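Local coordinates for succinoglycan biosynthesis protein (Bacillus cereus ATCC 14579, PDB 3B55), which binds calcium and, as a member of the erythromycin esterase-like family, is probably a hydrolase whose natural substrate is not established, at residues A[122-127]-A[165-169]; A[172-176]-A[261-265]; A[187-192]-A[244-249]; A[382-388]-A[428-434]. The protein carries 1 engineered substitution. All blocks are in the same frame, centred on the assembly; numbering follows the deposited sequence.

In the fold
Three of the contacts reach the mixed eight-stranded sheet or the loop leaving it; contact 3 lies apart from it. Contact 1 packs helix 116-128 on edge strand 167-172, and its carboxylate-guanidinium pair suits a partly buried place. The same strand runs on into the loop of contact 2, a buried and almost wholly apolar meeting with helix 250-268, about 20 Å from contact 1 between centres. Contact 3 is nested inside the chain loop that contact 2 closes and joins the C-terminal part of helix 178-192 to the loop before helix 250-268 with polar groups near the surface. Contact 4, across the chain's centre from contacts 2 and 3, is buried backbone pairing between two inner strands.

Contact 1 (A[122-127]-A[165-169])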
loop_
_atom_site.group_PDB
_atom_site.type_symbol
_atom_site.label_atom_id
_atom_site.label_comp_id
_atom_site.label_asym_id
_atom_site.label_seq_id
_atom_site.Cartn_x
_atom_site.Cartn_y
_atom_site.Cartn_z
ATOM N N LEU A 122 -13.717 3.169 5.614
ATOM C CA LEU A 122 -13.867 2.223 4.518
ATOM C C LEU A 122 -14.164 0.864 5.131
ATOM O O LEU A 122 -14.938 0.081 4.584
ATOM C CB LEU A 122 -12.586 2.151 3.685
ATOM C CG LEU A 122 -12.114 3.468 3.054
ATOM C CD1 LEU A 122 -10.812 3.238 2.310
ATOM C CD2 LEU A 122 -13.187 4.015 2.118
ATOM N N ASP A 123 -13.546 0.603 6.280
ATOM C CA ASP A 123 -13.740 -0.650 6.992
ATOM C C ASP A 123 -15.195 -0.731 7.456
ATOM O O ASP A 123 -15.833 -1.783 7.374
ATOM C CB ASP A 123 -12.794 -0.711 8.190
ATOM C CG ASP A 123 -12.756 -2.081 8.834
ATOM O OD1 ASP A 123 -12.594 -3.076 8.094
ATOM O OD2 ASP A 123 -12.878 -2.165 10.076
ATOM N N ARG A 124 -15.708 0.393 7.946
ATOM C CA ARG A 124 -17.085 0.467 8.410
ATOM C C ARG A 124 -18.035 0.206 7.234
ATOM O O ARG A 124 -19.094 -0.403 7.401
ATOM C CB ARG A 124 -17.350 1.845 9.021
ATOM C CG ARG A 124 -18.794 2.091 9.430
ATOM C CD ARG A 124 -18.914 3.370 10.253
ATOM N NE ARG A 124 -20.300 3.693 10.589
ATOM C CZ ARG A 124 -21.159 4.266 9.751
ATOM N NH1 ARG A 124 -20.773 4.583 8.525
ATOM N NH2 ARG A 124 -22.402 4.521 10.139
ATOM N N TYR A 125 -17.645 0.659 6.047
ATOM C CA TYR A 125 -18.456 0.454 4.855
ATOM C C TYR A 125 -18.506 -1.013 4.414
ATOM O O TYR A 125 -19.566 -1.505 4.039
ATOM C CB TYR A 125 -17.937 1.314 3.702
ATOM C CG TYR A 125 -18.573 0.980 2.371
ATOM C CD1 TYR A 125 -19.881 1.360 2.080
ATOM C CD2 TYR A 125 -17.880 0.232 1.426
ATOM C CE1 TYR A 125 -20.486 0.994 0.874
ATOM C CE2 TYR A 125 -18.470 -0.136 0.223
ATOM C CZ TYR A 125 -19.771 0.247 -0.047
ATOM O OH TYR A 125 -20.348 -0.134 -1.237
ATOM N N VAL A 126 -17.376 -1.714 4.447
ATOM C CA VAL A 126 -17.382 -3.112 4.035
ATOM C C VAL A 126 -17.929 -4.035 5.118
ATOM O O VAL A 126 -18.216 -5.200 4.862
ATOM C CB VAL A 126 -15.965 -3.612 3.623
ATOM C CG1 VAL A 126 -15.473 -2.826 2.410
ATOM C CG2 VAL A 126 -15.001 -3.499 4.784
ATOM N N LEU A 127 -18.072 -3.510 6.329
ATOM C CA LEU A 127 -18.594 -4.300 7.436
ATOM C C LEU A 127 -20.094 -4.123 7.586
ATOM O O LEU A 127 -20.813 -5.085 7.837
ATOM C CB LEU A 127 -17.935 -3.893 8.764
ATOM C CG LEU A 127 -16.780 -4.708 9.343
ATOM C CD1 LEU A 127 -17.204 -6.162 9.442
ATOM C CD2 LEU A 127 -15.541 -4.566 8.486
ATOM N N LYS A 165 -14.426 -12.724 7.323
ATOM C CA LYS A 165 -14.600 -11.386 6.771
ATOM C C LYS A 165 -13.266 -10.722 6.445
ATOM O O LYS A 165 -12.250 -11.001 7.076
ATOM C CB LYS A 165 -15.347 -10.490 7.758
ATOM C CG LYS A 165 -16.803 -10.852 8.031
ATOM C CD LYS A 165 -17.396 -9.814 8.980
ATOM C CE LYS A 165 -18.849 -10.069 9.339
ATOM N NZ LYS A 165 -19.789 -9.682 8.257
ATOM N N VAL A 166 -13.294 -9.831 5.460
ATOM C CA VAL A 166 -12.111 -9.095 5.038
ATOM C C VAL A 166 -12.144 -7.715 5.683
ATOM O O VAL A 166 -13.135 -6.997 5.551
ATOM C CB VAL A 166 -12.082 -8.921 3.512
ATOM C CG1 VAL A 166 -10.887 -8.057 3.102
ATOM C CG2 VAL A 166 -12.034 -10.293 2.842
ATOM N N ARG A 167 -11.068 -7.354 6.386
ATOM C CA ARG A 167 -10.970 -6.055 7.051
ATOM C C ARG A 167 -10.151 -5.099 6.191
ATOM O O ARG A 167 -9.225 -5.517 5.493
ATOM C CB ARG A 167 -10.281 -6.191 8.413
ATOM C CG ARG A 167 -10.857 -7.260 9.325
ATOM C CD ARG A 167 -12.318 -7.006 9.678
ATOM N NE ARG A 167 -12.550 -5.703 10.303
ATOM C CZ ARG A 167 -11.921 -5.258 11.388
ATOM N NH1 ARG A 167 -11.003 -6.004 11.988
ATOM N NH2 ARG A 167 -12.215 -4.061 11.877
ATOM N N VAL A 168 -10.492 -3.816 6.239
ATOM C CA VAL A 168 -9.772 -2.813 5.470
ATOM C C VAL A 168 -8.979 -1.902 6.390
ATOM O O VAL A 168 -9.544 -1.200 7.223
ATOM C CB VAL A 168 -10.728 -1.956 4.619
ATOM C CG1 VAL A 168 -9.987 -0.759 4.044
ATOM C CG2 VAL A 168 -11.296 -2.795 3.496
ATOM N N ILE A 169 -7.661 -1.917 6.227
ATOM C CA ILE A 169 -6.769 -1.097 7.047
ATOM C C ILE A 169 -5.987 -0.093 6.197
ATOM O O ILE A 169 -5.691 -0.346 5.027
ATOM C CB ILE A 169 -5.738 -1.987 7.823
ATOM C CG1 ILE A 169 -6.453 -2.876 8.844
ATOM C CG2 ILE A 169 -4.697 -1.121 8.520
ATOM C CD1 ILE A 169 -6.911 -4.202 8.280
#
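The carboxylate of D123 reaches from helix 116-128 to the edge strand 167-172 and is held there by two neighbouring residues, R167 and V168. A first torsion of -170° sets CG opposite the backbone N and carries the carboxylate to the strand. OD1 of D123 accepts the N-H of V168, N to OD1 2.9 Å, along an almost straight bond, the donor lying above the carboxylate plane. OD2 of D123 offers its syn lone pair to NH2 of R167 at 2.7 Å, a salt bridge in which the carboxylate and guanidinium planes are turned 48° apart and OD2 is tilted out of the guanidinium plane. The arginine reaches this position because its chain folds back at chi2 and chi3, and CD2 of L127 then packs at the edge of the guanidinium, 3.7 Å from NE of R167.

Apolar branches fill the remainder. V168, on the strand, points at the helix and splits its methyls between two helix residues: CG1 rests against CB of L122, while CG2 of V168 meets CG2 of V126 at 4.0 Å, those two side chains crossing at about a right angle. Farther out, CD1 of L127 lies 3.7 Å from CD of K165, whose ammonium group goes on to the carbonyl of N157.

Helix and strand run nearly antiparallel. Short branched valines suit this close packing, and the short carboxylate of D123 serves a peptide N-H and a guanidinium together. The arginine's charge probably helps keep that carboxylate ionised.

Contact 2 (A[172-176]-A[261-265])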
loop_
_atom_site.group_PDB
_atom_site.type_symbol
_atom_site.label_atom_id
_atom_site.label_comp_id
_atom_site.label_asym_id
_atom_site.label_seq_id
_atom_site.Cartn_x
_atom_site.Cartn_y
_atom_site.Cartn_z
ATOM N N ASP A 172 -1.107 4.439 5.743
ATOM C CA ASP A 172 -0.540 5.778 5.574
ATOM C C ASP A 172 -0.917 6.752 6.687
ATOM O O ASP A 172 -1.943 6.588 7.351
ATOM C CB ASP A 172 -0.945 6.366 4.224
ATOM C CG ASP A 172 0.094 7.312 3.677
ATOM O OD1 ASP A 172 0.990 7.712 4.451
ATOM O OD2 ASP A 172 0.016 7.662 2.483
ATOM N N ILE A 173 -0.084 7.777 6.868
ATOM C CA ILE A 173 -0.287 8.782 7.911
ATOM C C ILE A 173 -0.118 10.232 7.443
ATOM O O ILE A 173 0.603 11.004 8.075
ATOM C CB ILE A 173 0.709 8.570 9.061
ATOM C CG1 ILE A 173 2.130 8.524 8.492
ATOM C CG2 ILE A 173 0.383 7.297 9.813
ATOM C CD1 ILE A 173 3.218 8.531 9.543
ATOM N N GLN A 174 -0.776 10.611 6.356
ATOM C CA GLN A 174 -0.655 11.974 5.869
ATOM C C GLN A 174 -1.519 12.887 6.736
ATOM O O GLN A 174 -1.510 14.110 6.585
ATOM C CB GLN A 174 -1.089 12.038 4.404
ATOM C CG GLN A 174 -0.528 10.889 3.574
ATOM C CD GLN A 174 0.074 11.342 2.257
ATOM O OE1 GLN A 174 1.058 12.081 2.232
ATOM N NE2 GLN A 174 -0.516 10.896 1.153
ATOM N N SER A 175 -2.257 12.273 7.657
ATOM C CA SER A 175 -3.130 13.002 8.565
ATOM C C SER A 175 -3.683 12.082 9.657
ATOM O O SER A 175 -3.607 10.859 9.565
ATOM C CB SER A 175 -4.299 13.621 7.795
ATOM O OG SER A 175 -5.167 12.614 7.304
ATOM N N VAL A 176 -4.230 12.694 10.699
ATOM C CA VAL A 176 -4.820 11.973 11.820
ATOM C C VAL A 176 -6.110 12.705 12.147
ATOM O O VAL A 176 -6.137 13.585 13.016
ATOM C CB VAL A 176 -3.917 12.014 13.059
ATOM C CG1 VAL A 176 -4.600 11.299 14.213
ATOM C CG2 VAL A 176 -2.570 11.378 12.743
ATOM N N ILE A 261 -0.623 5.737 15.905
ATOM C CA ILE A 261 -0.720 6.518 14.677
ATOM C C ILE A 261 -0.399 7.993 14.935
ATOM O O ILE A 261 0.251 8.640 14.117
ATOM C CB ILE A 261 -2.129 6.400 14.056
ATOM C CG1 ILE A 261 -2.376 4.956 13.604
ATOM C CG2 ILE A 261 -2.269 7.364 12.889
ATOM C CD1 ILE A 261 -1.471 4.485 12.472
ATOM N N ILE A 262 -0.864 8.515 16.068
ATOM C CA ILE A 262 -0.625 9.904 16.442
ATOM C C ILE A 262 0.871 10.151 16.633
ATOM O O ILE A 262 1.385 11.206 16.245
ATOM C CB ILE A 262 -1.366 10.263 17.750
ATOM C CG1 ILE A 262 -2.840 9.870 17.637
ATOM C CG2 ILE A 262 -1.239 11.757 18.021
ATOM C CD1 ILE A 262 -3.618 9.998 18.928
ATOM N N GLU A 263 1.570 9.192 17.240
ATOM C CA GLU A 263 3.012 9.327 17.435
ATOM C C GLU A 263 3.725 9.265 16.085
ATOM O O GLU A 263 4.694 9.994 15.849
ATOM C CB GLU A 263 3.557 8.207 18.311
ATOM C CG GLU A 263 3.172 8.273 19.780
ATOM C CD GLU A 263 3.845 7.175 20.582
ATOM O OE1 GLU A 263 5.048 7.313 20.900
ATOM O OE2 GLU A 263 3.172 6.164 20.873
ATOM N N GLN A 264 3.249 8.382 15.209
ATOM C CA GLN A 264 3.852 8.235 13.891
ATOM C C GLN A 264 3.740 9.540 13.120
ATOM O O GLN A 264 4.698 9.986 12.481
ATOM C CB GLN A 264 3.169 7.116 13.103
ATOM C CG GLN A 264 3.475 5.704 13.602
ATOM C CD GLN A 264 2.677 4.656 12.859
ATOM O OE1 GLN A 264 1.852 4.983 12.006
ATOM N NE2 GLN A 264 2.900 3.394 13.190
ATOM N N PHE A 265 2.564 10.156 13.193
ATOM C CA PHE A 265 2.340 11.405 12.496
ATOM C C PHE A 265 3.178 12.545 13.073
ATOM O O PHE A 265 3.865 13.243 12.334
ATOM C CB PHE A 265 0.846 11.761 12.523
ATOM C CG PHE A 265 0.529 13.094 11.903
ATOM C CD1 PHE A 265 0.568 14.265 12.661
ATOM C CD2 PHE A 265 0.245 13.189 10.544
ATOM C CE1 PHE A 265 0.330 15.508 12.070
ATOM C CE2 PHE A 265 0.008 14.430 9.945
ATOM C CZ PHE A 265 0.052 15.589 10.713
#
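I261 opens the helical side of this contact, its CG2 methyl meeting I173 and V176 of the loop that follows strand 167-172. CG2 of I261 lies 4.0 Å from CG2 of V176 and about as far from CG2 of I173, and so bridges the two loop side chains that point at helix 250-268. One residue on, I262 brings CG1 to CG1 of V176, the side chains crossing at about a right angle; Y181 of helix 178-192 also packs on both. Q264 sets its aliphatic CB against CD1 of I173, a methyl that also lies against the helix backbone, 3.6 Å from O of Q264.

F265 closes the segment by turning its ring to the loop, with CG anti to the backbone N (chi1 176°). Two loop carbonyls come to one edge of this ring: O of I173 lies in the ring plane, 3.3 Å from CD2 of F265, and O of Q174 approaches near CE2. V176 meets F265 at the root of its side chain, CG2 of V176 lying 3.4 Å from CB of F265, a tight fit.

The hydroxyl of S175 is hydrogen-bonded to OD2 of D117, and the side chain of Q174 is about 7 Å from the calcium ion, which H85 and E113 bind. No hydrogen bond joins the two segments. The interface rests on apolar packing, which suits branched aliphatics and a phenylalanine; the slightly positive ring edge is probably a favourable neighbour for the peptide oxygens.

Contact 3 (A[187-192]-A[244-249])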
loop_
_atom_site.group_PDB
_atom_site.type_symbol
_atom_site.label_atom_id
_atom_site.label_comp_id
_atom_site.label_asym_id
_atom_site.label_seq_id
_atom_site.Cartn_x
_atom_site.Cartn_y
_atom_site.Cartn_z
ATOM N N TYR A 187 -13.180 4.695 24.189
ATOM C CA TYR A 187 -12.760 3.490 24.897
ATOM C C TYR A 187 -12.371 3.748 26.355
ATOM O O TYR A 187 -12.544 2.881 27.210
ATOM C CB TYR A 187 -11.582 2.842 24.171
ATOM C CG TYR A 187 -11.178 1.496 24.725
ATOM C CD1 TYR A 187 -11.804 0.323 24.294
ATOM C CD2 TYR A 187 -10.170 1.393 25.681
ATOM C CE1 TYR A 187 -11.428 -0.921 24.805
ATOM C CE2 TYR A 187 -9.787 0.160 26.197
ATOM C CZ TYR A 187 -10.419 -0.993 25.754
ATOM O OH TYR A 187 -10.031 -2.210 26.261
ATOM N N ILE A 188 -11.838 4.932 26.636
ATOM C CA ILE A 188 -11.431 5.282 27.991
ATOM C C ILE A 188 -12.659 5.644 28.810
ATOM O O ILE A 188 -12.761 5.317 29.992
ATOM C CB ILE A 188 -10.465 6.483 27.992
ATOM C CG1 ILE A 188 -9.236 6.157 27.134
ATOM C CG2 ILE A 188 -10.066 6.823 29.421
ATOM C CD1 ILE A 188 -8.135 7.199 27.206
ATOM N N LYS A 189 -13.587 6.329 28.160
ATOM C CA LYS A 189 -14.829 6.762 28.780
ATOM C C LYS A 189 -15.631 5.533 29.204
ATOM O O LYS A 189 -16.200 5.490 30.295
ATOM C CB LYS A 189 -15.617 7.601 27.766
ATOM C CG LYS A 189 -16.826 8.331 28.317
ATOM C CD LYS A 189 -17.435 9.279 27.272
ATOM C CE LYS A 189 -16.454 10.369 26.842
ATOM N NZ LYS A 189 -17.082 11.388 25.949
ATOM N N ALA A 190 -15.642 4.525 28.336
ATOM C CA ALA A 190 -16.368 3.288 28.580
ATOM C C ALA A 190 -15.665 2.301 29.525
ATOM O O ALA A 190 -16.323 1.644 30.330
ATOM C CB ALA A 190 -16.674 2.601 27.243
ATOM N N ASN A 191 -14.342 2.191 29.442
ATOM C CA ASN A 191 -13.631 1.252 30.304
ATOM C C ASN A 191 -13.004 1.787 31.584
ATOM O O ASN A 191 -12.796 1.026 32.527
ATOM C CB ASN A 191 -12.554 0.506 29.511
ATOM C CG ASN A 191 -13.134 -0.534 28.582
ATOM O OD1 ASN A 191 -13.818 -0.203 27.612
ATOM N ND2 ASN A 191 -12.872 -1.805 28.877
ATOM N N ASN A 192 -12.686 3.076 31.622
ATOM C CA ASN A 192 -12.071 3.661 32.812
ATOM C C ASN A 192 -12.160 5.178 32.722
ATOM O O ASN A 192 -11.144 5.869 32.626
ATOM C CB ASN A 192 -10.603 3.236 32.907
ATOM C CG ASN A 192 -9.969 3.593 34.239
ATOM O OD1 ASN A 192 -10.478 4.428 34.984
ATOM N ND2 ASN A 192 -8.840 2.959 34.539
ATOM N N TYR A 244 -6.322 -1.729 33.956
ATOM C CA TYR A 244 -7.578 -1.077 34.322
ATOM C C TYR A 244 -8.379 -0.742 33.064
ATOM O O TYR A 244 -9.409 -0.069 33.131
ATOM C CB TYR A 244 -7.305 0.216 35.097
ATOM C CG TYR A 244 -6.187 0.125 36.115
ATOM C CD1 TYR A 244 -6.345 -0.584 37.312
ATOM C CD2 TYR A 244 -4.966 0.753 35.878
ATOM C CE1 TYR A 244 -5.302 -0.661 38.249
ATOM C CE2 TYR A 244 -3.923 0.683 36.801
ATOM C CZ TYR A 244 -4.094 -0.021 37.983
ATOM O OH TYR A 244 -3.055 -0.084 38.888
ATOM N N LEU A 245 -7.894 -1.221 31.920
ATOM C CA LEU A 245 -8.527 -0.975 30.630
ATOM C C LEU A 245 -8.764 -2.262 29.833
ATOM O O LEU A 245 -8.971 -2.205 28.625
ATOM C CB LEU A 245 -7.643 -0.036 29.801
ATOM C CG LEU A 245 -7.524 1.431 30.215
ATOM C CD1 LEU A 245 -6.349 2.075 29.494
ATOM C CD2 LEU A 245 -8.817 2.158 29.887
ATOM N N ASN A 246 -8.736 -3.415 30.501
ATOM C CA ASN A 246 -8.939 -4.701 29.827
ATOM C C ASN A 246 -7.870 -4.807 28.736
ATOM O O ASN A 246 -8.162 -4.998 27.549
ATOM C CB ASN A 246 -10.354 -4.774 29.226
ATOM C CG ASN A 246 -10.696 -6.153 28.680
ATOM O OD1 ASN A 246 -10.159 -7.164 29.129
ATOM N ND2 ASN A 246 -11.613 -6.196 27.716
ATOM N N GLY A 247 -6.620 -4.682 29.173
ATOM C CA GLY A 247 -5.479 -4.731 28.272
ATOM C C GLY A 247 -5.134 -5.995 27.503
ATOM O O GLY A 247 -4.518 -5.906 26.449
ATOM N N LYS A 248 -5.510 -7.167 27.999
ATOM C CA LYS A 248 -5.182 -8.399 27.283
ATOM C C LYS A 248 -6.113 -8.625 26.096
ATOM O O LYS A 248 -5.910 -9.550 25.311
ATOM C CB LYS A 248 -5.264 -9.619 28.218
ATOM C CG LYS A 248 -4.369 -9.553 29.466
ATOM C CD LYS A 248 -4.587 -10.759 30.400
ATOM C CE LYS A 248 -3.564 -11.883 30.178
ATOM N NZ LYS A 248 -3.666 -12.573 28.859
ATOM N N SER A 249 -7.125 -7.773 25.957
ATOM C CA SER A 249 -8.106 -7.907 24.880
ATOM C C SER A 249 -7.649 -7.381 23.528
ATOM O O SER A 249 -6.674 -6.640 23.423
ATOM C CB SER A 249 -9.418 -7.210 25.262
ATOM O OG SER A 249 -9.270 -5.801 25.303
#
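The C-terminal part of helix 178-192 meets an irregular connection that ends in a type I beta turn, N246 to S249, with CA of N191 and CA of L245 5.6 Å apart. This is a helix-to-loop contact in the helical part of the fold, and the turn leads directly into helix 250-268, for which S249 is the N-cap.

Y187 makes the principal bond. Its CG is anti to the backbone N (chi1 -173°), which sends the ring out from the helix until OH of Y187 gives a hydrogen bond to O of L245 at 2.6 Å, nearly along the C=O axis. That carbonyl also sits near the ring plane at its edge. A tyrosine suits this place because the ring can pack among F252 and I255 of helix 250-268 while its hydroxyl satisfies a peptide oxygen.

L245 supplies the apolar part. CD2 of L245 touches CB of N192 at 3.7 Å and CB of N191 a little farther off, while F252 and L238 lie against the same leucine. N192 runs alongside Y244, pointing the same way, its amide plane turned 77° from the tyrosine ring. From there ND2 of N192 makes a weak hydrogen bond with O of Y244 at 3.4 Å. S249 works in two directions: its OG accepts weakly from N of F252 in the helix that follows and donates to O of N246 at 2.6 Å.

Contact 4 (A[382-388]-A[428-434]); sequences QFFIDLR and DILVQIQ
OD1 of D386 is gripped by two nitrogens of R388, just where strand 382-386, its last antiparallel pair being D386 with I429, gives way to a short 3-10 segment; D428 precedes the partner strand. The backbone N of R388 reaches OD1 on its anti side, making an Asx turn, and NE of R388 comes to the syn side of OD1 of D386 at 3.0 Å in a straight bond. NH2 takes OD2, so the arginine holds the carboxylate side-on. The guanidinium in turn covers D428, whose CB lies over one face, and NH2 goes on to O of M71. Beside this, N of L387 donates to O of D428.

The two strands are inner neighbours in the mixed sheet, paired by backbone hydrogen bonds at F383 with Q432 and at I385 with L430; N of Q432 to O of F383 spans 2.8 Å. On the face carrying F384, V431 and I429, CB of F384 packs 3.5 Å from CG2 of V431, and the ring edge comes near CG2 of I429. Beta-branched residues suit such a buried strand.

Just past the strand, L387 sets both methyls against CB of L430. On the face of F383 and Q432, F383 places CG between its backbone N and carbonyl carbon (chi1 64°), which lays the ring over its cross-strand partner. The result is a CH-pi contact: CB of Q432 stands over the ring face, offset toward the rim, 3.4 Å from CZ of F383.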
loop_
_atom_site.group_PDB
_atom_site.type_symbol
_atom_site.label_atom_id
_atom_site.label_comp_id
_atom_site.label_asym_id
_atom_site.label_seq_id
_atom_site.Cartn_x
_atom_site.Cartn_y
_atom_site.Cartn_z
ATOM N N GLN A 382 -1.887 -10.093 -21.134
ATOM C CA GLN A 382 -1.587 -10.045 -19.702
ATOM C C GLN A 382 -1.041 -11.408 -19.278
ATOM O O GLN A 382 -1.447 -12.445 -19.809
ATOM C CB GLN A 382 -2.844 -9.776 -18.861
ATOM C CG GLN A 382 -3.709 -8.607 -19.285
ATOM C CD GLN A 382 -4.622 -8.960 -20.427
ATOM O OE1 GLN A 382 -5.043 -10.115 -20.571
ATOM N NE2 GLN A 382 -4.954 -7.970 -21.239
ATOM N N PHE A 383 -0.132 -11.401 -18.310
ATOM C CA PHE A 383 0.449 -12.639 -17.810
ATOM C C PHE A 383 1.263 -12.372 -16.560
ATOM O O PHE A 383 1.605 -11.227 -16.267
ATOM C CB PHE A 383 1.363 -13.274 -18.865
ATOM C CG PHE A 383 2.573 -12.440 -19.202
ATOM C CD1 PHE A 383 2.497 -11.423 -20.150
ATOM C CD2 PHE A 383 3.787 -12.665 -18.562
ATOM C CE1 PHE A 383 3.615 -10.646 -20.459
ATOM C CE2 PHE A 383 4.911 -11.896 -18.862
ATOM C CZ PHE A 383 4.826 -10.884 -19.812
ATOM N N PHE A 384 1.542 -13.424 -15.801
ATOM C CA PHE A 384 2.377 -13.264 -14.630
ATOM C C PHE A 384 3.436 -14.349 -14.648
ATOM O O PHE A 384 3.348 -15.307 -15.426
ATOM C CB PHE A 384 1.567 -13.273 -13.327
ATOM C CG PHE A 384 0.835 -14.556 -13.044
ATOM C CD1 PHE A 384 -0.317 -14.895 -13.752
ATOM C CD2 PHE A 384 1.241 -15.373 -11.994
ATOM C CE1 PHE A 384 -1.058 -16.018 -13.408
ATOM C CE2 PHE A 384 0.507 -16.501 -11.643
ATOM C CZ PHE A 384 -0.649 -16.823 -12.353
ATOM N N ILE A 385 4.450 -14.196 -13.810
ATOM C CA ILE A 385 5.535 -15.159 -13.792
ATOM C C ILE A 385 6.280 -15.130 -12.475
ATOM O O ILE A 385 6.353 -14.089 -11.816
ATOM C CB ILE A 385 6.521 -14.855 -14.940
ATOM C CG1 ILE A 385 7.726 -15.790 -14.869
ATOM C CG2 ILE A 385 6.952 -13.397 -14.874
ATOM C CD1 ILE A 385 8.461 -15.909 -16.193
ATOM N N ASP A 386 6.833 -16.278 -12.094
ATOM C CA ASP A 386 7.591 -16.379 -10.855
ATOM C C ASP A 386 9.051 -16.058 -11.172
ATOM O O ASP A 386 9.758 -16.871 -11.776
ATOM C CB ASP A 386 7.500 -17.794 -10.282
ATOM C CG ASP A 386 7.976 -17.866 -8.841
ATOM O OD1 ASP A 386 8.901 -17.110 -8.483
ATOM O OD2 ASP A 386 7.432 -18.690 -8.073
ATOM N N LEU A 387 9.493 -14.868 -10.778
ATOM C CA LEU A 387 10.867 -14.436 -11.020
ATOM C C LEU A 387 11.873 -15.286 -10.239
ATOM O O LEU A 387 13.036 -15.395 -10.618
ATOM C CB LEU A 387 11.028 -12.960 -10.633
ATOM C CG LEU A 387 10.078 -11.963 -11.317
ATOM C CD1 LEU A 387 10.325 -10.566 -10.781
ATOM C CD2 LEU A 387 10.274 -12.002 -12.820
ATOM N N ARG A 388 11.418 -15.888 -9.148
ATOM C CA ARG A 388 12.295 -16.714 -8.329
ATOM C C ARG A 388 12.667 -18.019 -9.026
ATOM O O ARG A 388 13.614 -18.689 -8.627
ATOM C CB ARG A 388 11.619 -17.032 -6.999
ATOM C CG ARG A 388 11.326 -15.819 -6.144
ATOM C CD ARG A 388 10.379 -16.190 -5.017
ATOM N NE ARG A 388 9.149 -16.768 -5.549
ATOM C CZ ARG A 388 8.118 -17.164 -4.808
ATOM N NH1 ARG A 388 8.159 -17.043 -3.487
ATOM N NH2 ARG A 388 7.047 -17.693 -5.392
ATOM N N ASP A 428 9.165 -11.067 -6.196
ATOM C CA ASP A 428 9.161 -12.520 -6.294
ATOM C C ASP A 428 8.266 -12.886 -7.483
ATOM O O ASP A 428 8.512 -13.859 -8.186
ATOM C CB ASP A 428 8.566 -13.153 -5.024
ATOM C CG ASP A 428 9.328 -12.780 -3.764
ATOM O OD1 ASP A 428 10.565 -12.988 -3.727
ATOM O OD2 ASP A 428 8.690 -12.283 -2.808
ATOM N N ILE A 429 7.228 -12.087 -7.710
ATOM C CA ILE A 429 6.289 -12.363 -8.795
ATOM C C ILE A 429 5.953 -11.112 -9.591
ATOM O O ILE A 429 5.649 -10.068 -9.011
ATOM C CB ILE A 429 4.989 -12.960 -8.219
ATOM C CG1 ILE A 429 5.330 -14.234 -7.434
ATOM C CG2 ILE A 429 3.982 -13.261 -9.350
ATOM C CD1 ILE A 429 4.196 -14.754 -6.570
ATOM N N LEU A 430 6.006 -11.216 -10.920
ATOM C CA LEU A 430 5.683 -10.078 -11.772
ATOM C C LEU A 430 4.454 -10.316 -12.648
ATOM O O LEU A 430 4.309 -11.363 -13.277
ATOM C CB LEU A 430 6.853 -9.709 -12.690
ATOM C CG LEU A 430 6.515 -8.443 -13.503
ATOM C CD1 LEU A 430 7.183 -7.223 -12.876
ATOM C CD2 LEU A 430 6.954 -8.603 -14.941
ATOM N N VAL A 431 3.575 -9.322 -12.679
ATOM C CA VAL A 431 2.371 -9.374 -13.488
ATOM C C VAL A 431 2.497 -8.283 -14.540
ATOM O O VAL A 431 2.523 -7.096 -14.210
ATOM C CB VAL A 431 1.120 -9.129 -12.632
ATOM C CG1 VAL A 431 -0.105 -9.018 -13.522
ATOM C CG2 VAL A 431 0.965 -10.260 -11.624
ATOM N N GLN A 432 2.590 -8.686 -15.805
ATOM C CA GLN A 432 2.731 -7.734 -16.906
ATOM C C GLN A 432 1.401 -7.497 -17.618
ATOM O O GLN A 432 0.676 -8.437 -17.929
ATOM C CB GLN A 432 3.762 -8.257 -17.922
ATOM C CG GLN A 432 3.980 -7.357 -19.137
ATOM C CD GLN A 432 4.861 -6.144 -18.838
ATOM O OE1 GLN A 432 4.969 -5.225 -19.651
ATOM N NE2 GLN A 432 5.509 -6.151 -17.677
ATOM N N ILE A 433 1.090 -6.229 -17.857
ATOM C CA ILE A 433 -0.131 -5.830 -18.553
ATOM C C ILE A 433 0.374 -4.973 -19.716
ATOM O O ILE A 433 0.838 -3.844 -19.522
ATOM C CB ILE A 433 -1.054 -5.023 -17.614
ATOM C CG1 ILE A 433 -1.321 -5.839 -16.356
ATOM C CG2 ILE A 433 -2.385 -4.712 -18.305
ATOM C CD1 ILE A 433 -2.147 -5.110 -15.324
ATOM N N GLN A 434 0.298 -5.526 -20.922
ATOM C CA GLN A 434 0.813 -4.856 -22.109
ATOM C C GLN A 434 0.139 -3.549 -22.517
ATOM O O GLN A 434 0.794 -2.677 -23.085
ATOM C CB GLN A 434 0.839 -5.848 -23.275
ATOM C CG GLN A 434 1.511 -7.180 -22.914
ATOM C CD GLN A 434 3.018 -7.058 -22.677
ATOM O OE1 GLN A 434 3.486 -6.108 -22.053
ATOM N NE2 GLN A 434 3.777 -8.037 -23.166
#